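Endoglucanase (Uncultured bacterium, PDB 3X17) probably hydrolyses internal beta-1,4-glucosidic bonds of cellulose, as a family 9 endoglucanase with an N-terminal Ig-like domain and an (alpha/alpha)6-barrel catalytic fold. Local coordinates at residues A[147-152]-A[173-178]; A[251-254]-A[260-263]. All blocks are in the same frame, centred on the assembly; numbering follows the deposited sequence.

Interaction 1 and interaction 2 lie 11 Å apart between centres, on loops of the glycoside hydrolase family 9 domain, and meet at one point: His149 NE2 lies 2.8 Å from Asp261 OD2, a probable hydrogen bond. In interaction 1, residues 147-152 and 173-178 share a zinc ion; residues 173-178 run into the DAGD sequence, which supplies active-site aspartates in family 9 relatives, so the zinc probably lies close to the catalytic cleft. Interaction 2 presents Asp261 to that site, its side chain about 7 Å from the zinc. Asp261 is thus a second-shell residue, one carboxylate oxygen facing His149 and the other turned into its own loop toward Gln263.

Interaction 1: residues A[147-152]-A[173-178]; sequences LDHHED and GWHDAG. With ZN (zinc ion), chain C.
The zinc site of the family 9 domain brings Asp148 and His149 against His175, with Cys132 supplying the fourth protein ligand through its SG. Asp148 OD2 binds the zinc at 1.9 Å, His149 ND1 at 2.1 Å and His175 NE2 at 2.1 Å, so the two imidazoles use different nitrogens. Asp148 and His175 approach from opposite directions; Asp148 OD2 lies 2.9 Å from His175 NE2, close because both grip the metal, not through a hydrogen bond. The carboxylate is turned 71° from that ring and meets it at the edge. Asp148 CG lies between its backbone N and carbonyl carbon (chi1 54°), which swings OD2 in to the zinc. Residues 173-178 include the start of the DAGD sequence, which in family 9 relatives contributes active-site aspartates; here the zinc ties its preceding histidine to the loop after strand 144-145. The rings of His149 and His175 stand rim to rim, planes 85° apart, neither lying over the other's face. His149 NE2 is bonded to Asp261, which should help fix the ring's rotation and may make it a stronger zinc donor. His149 also opens a type I turn that ends at Asp152, with Asp152 N bonded to His149 O at 3.3 Å.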
loop_
_atom_site.group_PDB
_atom_site.type_symbol
_atom_site.label_atom_id
_atom_site.label_comp_id
_atom_site.label_asym_id
_atom_site.label_seq_id
_atom_site.Cartn_x
_atom_site.Cartn_y
_atom_site.Cartn_z
ATOM N N LEU A 147 5.318 -20.751 -16.831
ATOM C CA LEU A 147 5.634 -21.120 -15.474
ATOM C C LEU A 147 6.977 -20.611 -15.045
ATOM O O LEU A 147 7.950 -20.868 -15.682
ATOM C CB LEU A 147 5.644 -22.620 -15.358
ATOM C CG LEU A 147 5.222 -23.300 -14.075
ATOM C CD1 LEU A 147 5.925 -24.572 -13.867
ATOM C CD2 LEU A 147 5.343 -22.446 -12.907
ATOM N N ASP A 148 7.029 -19.905 -13.936
ATOM C CA ASP A 148 8.293 -19.325 -13.453
ATOM C C ASP A 148 8.687 -19.911 -12.110
ATOM O O ASP A 148 7.832 -20.126 -11.240
ATOM C CB ASP A 148 8.130 -17.814 -13.298
ATOM C CG ASP A 148 6.929 -17.444 -12.412
ATOM O OD1 ASP A 148 5.823 -17.994 -12.630
ATOM O OD2 ASP A 148 7.103 -16.642 -11.467
ATOM N N HIS A 149 9.986 -20.045 -11.880
ATOM C CA HIS A 149 10.486 -20.204 -10.524
ATOM C C HIS A 149 9.797 -21.400 -9.899
ATOM O O HIS A 149 9.594 -21.464 -8.678
ATOM C CB HIS A 149 10.223 -18.938 -9.684
ATOM C CG HIS A 149 10.939 -17.723 -10.195
ATOM N ND1 HIS A 149 10.282 -16.567 -10.549
ATOM C CD2 HIS A 149 12.250 -17.513 -10.482
ATOM C CE1 HIS A 149 11.156 -15.676 -10.990
ATOM N NE2 HIS A 149 12.357 -16.230 -10.970
ATOM N N HIS A 150 9.580 -22.414 -10.723
ATOM C CA HIS A 150 9.092 -23.689 -10.223
ATOM C C HIS A 150 10.102 -24.449 -9.357
ATOM O O HIS A 150 9.744 -25.454 -8.727
ATOM C CB HIS A 150 8.613 -24.582 -11.366
ATOM C CG HIS A 150 7.780 -25.738 -10.904
ATOM N ND1 HIS A 150 8.293 -27.010 -10.746
ATOM C CD2 HIS A 150 6.503 -25.792 -10.458
ATOM C CE1 HIS A 150 7.338 -27.817 -10.317
ATOM N NE2 HIS A 150 6.244 -27.100 -10.127
ATOM N N GLU A 151 11.356 -23.990 -9.325
ATOM C CA GLU A 151 12.355 -24.640 -8.455
ATOM C C GLU A 151 12.573 -23.965 -7.098
ATOM O O GLU A 151 13.569 -24.236 -6.423
ATOM C CB GLU A 151 13.690 -24.848 -9.202
ATOM C CG GLU A 151 13.589 -25.715 -10.465
ATOM C CD GLU A 151 12.893 -27.054 -10.194
ATOM O OE1 GLU A 151 13.311 -27.747 -9.241
ATOM O OE2 GLU A 151 11.923 -27.398 -10.914
ATOM N N ASP A 152 11.663 -23.081 -6.688
ATOM C CA ASP A 152 11.841 -22.317 -5.427
ATOM C C ASP A 152 11.631 -23.282 -4.258
ATOM O O ASP A 152 10.562 -23.880 -4.169
ATOM C CB ASP A 152 10.770 -21.205 -5.315
ATOM C CG ASP A 152 11.026 -20.007 -6.235
ATOM O OD1 ASP A 152 12.091 -19.939 -6.890
ATOM O OD2 ASP A 152 10.142 -19.109 -6.309
ATOM N N GLY A 173 3.305 -17.683 -3.943
ATOM C CA GLY A 173 3.470 -16.321 -3.419
ATOM C C GLY A 173 3.491 -15.241 -4.493
ATOM O O GLY A 173 3.096 -15.485 -5.650
ATOM N N TRP A 174 3.881 -14.026 -4.096
ATOM C CA TRP A 174 3.904 -12.872 -5.010
ATOM C C TRP A 174 5.323 -12.414 -5.302
ATOM O O TRP A 174 6.095 -12.196 -4.361
ATOM C CB TRP A 174 3.173 -11.671 -4.389
ATOM C CG TRP A 174 1.706 -11.902 -4.055
ATOM C CD1 TRP A 174 0.731 -12.341 -4.901
ATOM C CD2 TRP A 174 1.077 -11.725 -2.769
ATOM N NE1 TRP A 174 -0.468 -12.449 -4.224
ATOM C CE2 TRP A 174 -0.289 -12.052 -2.923
ATOM C CE3 TRP A 174 1.526 -11.274 -1.521
ATOM C CZ2 TRP A 174 -1.214 -11.946 -1.870
ATOM C CZ3 TRP A 174 0.595 -11.154 -0.469
ATOM C CH2 TRP A 174 -0.756 -11.503 -0.659
ATOM N N HIS A 175 5.632 -12.139 -6.574
ATOM C CA HIS A 175 6.783 -11.281 -6.880
ATOM C C HIS A 175 6.631 -9.978 -6.105
ATOM O O HIS A 175 5.538 -9.397 -6.080
ATOM C CB HIS A 175 6.888 -10.986 -8.376
ATOM C CG HIS A 175 7.127 -12.197 -9.212
ATOM N ND1 HIS A 175 6.603 -12.337 -10.478
ATOM C CD2 HIS A 175 7.772 -13.362 -8.939
ATOM C CE1 HIS A 175 6.971 -13.507 -10.978
ATOM N NE2 HIS A 175 7.682 -14.145 -10.064
ATOM N N ASP A 176 7.703 -9.563 -5.433
ATOM C CA ASP A 176 7.618 -8.530 -4.393
ATOM C C ASP A 176 7.310 -7.180 -5.010
ATOM O O ASP A 176 6.661 -6.332 -4.389
ATOM C CB ASP A 176 8.930 -8.428 -3.604
ATOM C CG ASP A 176 8.817 -7.497 -2.377
ATOM O OD1 ASP A 176 8.028 -7.839 -1.483
ATOM O OD2 ASP A 176 9.516 -6.441 -2.304
ATOM N N ALA A 177 7.854 -6.933 -6.194
ATOM C CA ALA A 177 7.966 -5.569 -6.689
ATOM C C ALA A 177 8.238 -5.581 -8.174
ATOM O O ALA A 177 7.522 -6.228 -8.923
ATOM C CB ALA A 177 9.078 -4.834 -5.933
ATOM N N GLY A 178 9.292 -4.893 -8.606
ATOM C CA GLY A 178 9.774 -5.053 -9.969
ATOM C C GLY A 178 10.842 -6.129 -10.159
ATOM O O GLY A 178 11.324 -6.344 -11.278
HETATM ZN ZN ZN C . 8.294 -16.116 -10.056
#

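Interaction 2: residues A[251-254]-A[260-263]; sequences RWPG and QDVQ
Gln263 reaches across to the backbone of Arg251 with its carboxamide, gripping both N-H and carbonyl. Arg251 N donates to Gln263 OE1 at 3.1 Å, meeting a lone pair in the carbonyl plane. In return Gln263 NE2 donates to Arg251 O at 2.6 Å, a short and nearly straight bond (167°) that leaves in the amide plane but reaches the Arg251 carbonyl from 33° outside its plane. The other N-H of Gln263 NE2 serves Asp261 OD1 at 3.1 Å, on the syn lone pair, again close to the amide plane. These three bonds should fix the rotation of the carboxamide, since a flipped amide would set NE2 against the N-H of Arg251 and OE1 against two acceptors. With CG between its backbone N and carbonyl carbon (chi1 65°) and an extended chain beyond, Gln263 carries its amide across to residues 251-254. The Arg251 guanidinium, its plane not far from parallel to the amide, has Gln263 OE1 3.9 Å above one face, offset toward the rim. At the NE2 edge of the amide, close to its plane, the Pro253 ring crosses Gln263 at about a right angle and Asp261 obliquely, Pro253 CG lying 3.3 Å from Asp261 OD1. With an alanine in place of Gln263, the N-H and carbonyl of Arg251 and Asp261 OD1 would probably all lose this partner, leaving the Asp261 carboxylate freer to turn. Asp261, centre of an inverse gamma turn, turns OD2 to His149. Pairing with one residue's N-H and C=O as a neighbouring strand would, the amide joins the ends of the loop between antiparallel strands 243-249 and 265-271, beside the zinc site.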
loop_
_atom_site.group_PDB
_atom_site.type_symbol
_atom_site.label_atom_id
_atom_site.label_comp_id
_atom_site.label_asym_id
_atom_site.label_seq_id
_atom_site.Cartn_x
_atom_site.Cartn_y
_atom_site.Cartn_z
ATOM N N ARG A 251 21.796 -13.491 -7.547
ATOM C CA ARG A 251 21.982 -12.345 -8.439
ATOM C C ARG A 251 20.652 -11.690 -8.844
ATOM O O ARG A 251 19.619 -12.359 -8.957
ATOM C CB ARG A 251 22.760 -12.773 -9.696
ATOM C CG ARG A 251 24.222 -13.209 -9.393
ATOM C CD ARG A 251 24.918 -13.844 -10.604
ATOM N NE ARG A 251 24.176 -14.990 -11.148
ATOM C CZ ARG A 251 24.253 -16.242 -10.688
ATOM N NH1 ARG A 251 25.024 -16.536 -9.638
ATOM N NH2 ARG A 251 23.538 -17.202 -11.269
ATOM N N TRP A 252 20.691 -10.370 -9.024
ATOM C CA TRP A 252 19.579 -9.627 -9.586
ATOM C C TRP A 252 19.469 -10.030 -11.046
ATOM O O TRP A 252 20.438 -9.899 -11.785
ATOM C CB TRP A 252 19.839 -8.122 -9.498
ATOM C CG TRP A 252 19.859 -7.577 -8.089
ATOM C CD1 TRP A 252 20.961 -7.301 -7.333
ATOM C CD2 TRP A 252 18.723 -7.194 -7.300
ATOM N NE1 TRP A 252 20.580 -6.781 -6.122
ATOM C CE2 TRP A 252 19.216 -6.728 -6.061
ATOM C CE3 TRP A 252 17.338 -7.193 -7.523
ATOM C CZ2 TRP A 252 18.375 -6.249 -5.046
ATOM C CZ3 TRP A 252 16.493 -6.734 -6.503
ATOM C CH2 TRP A 252 17.026 -6.246 -5.290
ATOM N N PRO A 253 18.293 -10.552 -11.452
ATOM C CA PRO A 253 17.999 -10.747 -12.854
ATOM C C PRO A 253 18.096 -9.431 -13.610
ATOM O O PRO A 253 17.881 -8.360 -13.031
ATOM C CB PRO A 253 16.558 -11.232 -12.849
ATOM C CG PRO A 253 16.284 -11.661 -11.419
ATOM C CD PRO A 253 17.122 -10.788 -10.590
ATOM N N GLY A 254 18.360 -9.516 -14.908
ATOM C CA GLY A 254 18.208 -8.365 -15.774
ATOM C C GLY A 254 16.742 -8.064 -16.030
ATOM O O GLY A 254 15.846 -8.651 -15.396
ATOM N N GLN A 260 12.473 -16.726 -17.735
ATOM C CA GLN A 260 13.881 -16.695 -18.118
ATOM C C GLN A 260 14.831 -16.616 -16.914
ATOM O O GLN A 260 16.049 -16.803 -17.068
ATOM C CB GLN A 260 14.152 -15.577 -19.118
ATOM C CG GLN A 260 13.359 -15.726 -20.418
ATOM C CD GLN A 260 13.578 -14.565 -21.394
ATOM O OE1 GLN A 260 13.663 -14.778 -22.602
ATOM N NE2 GLN A 260 13.625 -13.329 -20.874
ATOM N N ASP A 261 14.285 -16.334 -15.724
ATOM C CA ASP A 261 15.130 -16.126 -14.545
ATOM C C ASP A 261 15.367 -17.477 -13.916
ATOM O O ASP A 261 14.615 -17.918 -13.048
ATOM C CB ASP A 261 14.479 -15.166 -13.536
ATOM C CG ASP A 261 15.356 -14.926 -12.304
ATOM O OD1 ASP A 261 16.571 -14.733 -12.466
ATOM O OD2 ASP A 261 14.828 -14.900 -11.167
ATOM N N VAL A 262 16.353 -18.188 -14.442
ATOM C CA VAL A 262 16.425 -19.625 -14.256
ATOM C C VAL A 262 17.559 -19.966 -13.275
ATOM O O VAL A 262 17.746 -21.119 -12.888
ATOM C CB VAL A 262 16.545 -20.323 -15.650
ATOM C CG1 VAL A 262 17.999 -20.556 -16.058
ATOM C CG2 VAL A 262 15.707 -21.572 -15.707
ATOM N N GLN A 263 18.209 -18.931 -12.749
ATOM C CA GLN A 263 19.175 -19.120 -11.670
ATOM C C GLN A 263 18.577 -19.897 -10.475
ATOM O O GLN A 263 17.367 -19.906 -10.262
ATOM C CB GLN A 263 19.762 -17.783 -11.218
ATOM C CG GLN A 263 18.726 -16.851 -10.577
ATOM C CD GLN A 263 19.351 -15.614 -9.985
ATOM O OE1 GLN A 263 20.364 -15.685 -9.285
ATOM N NE2 GLN A 263 18.744 -14.461 -10.251
#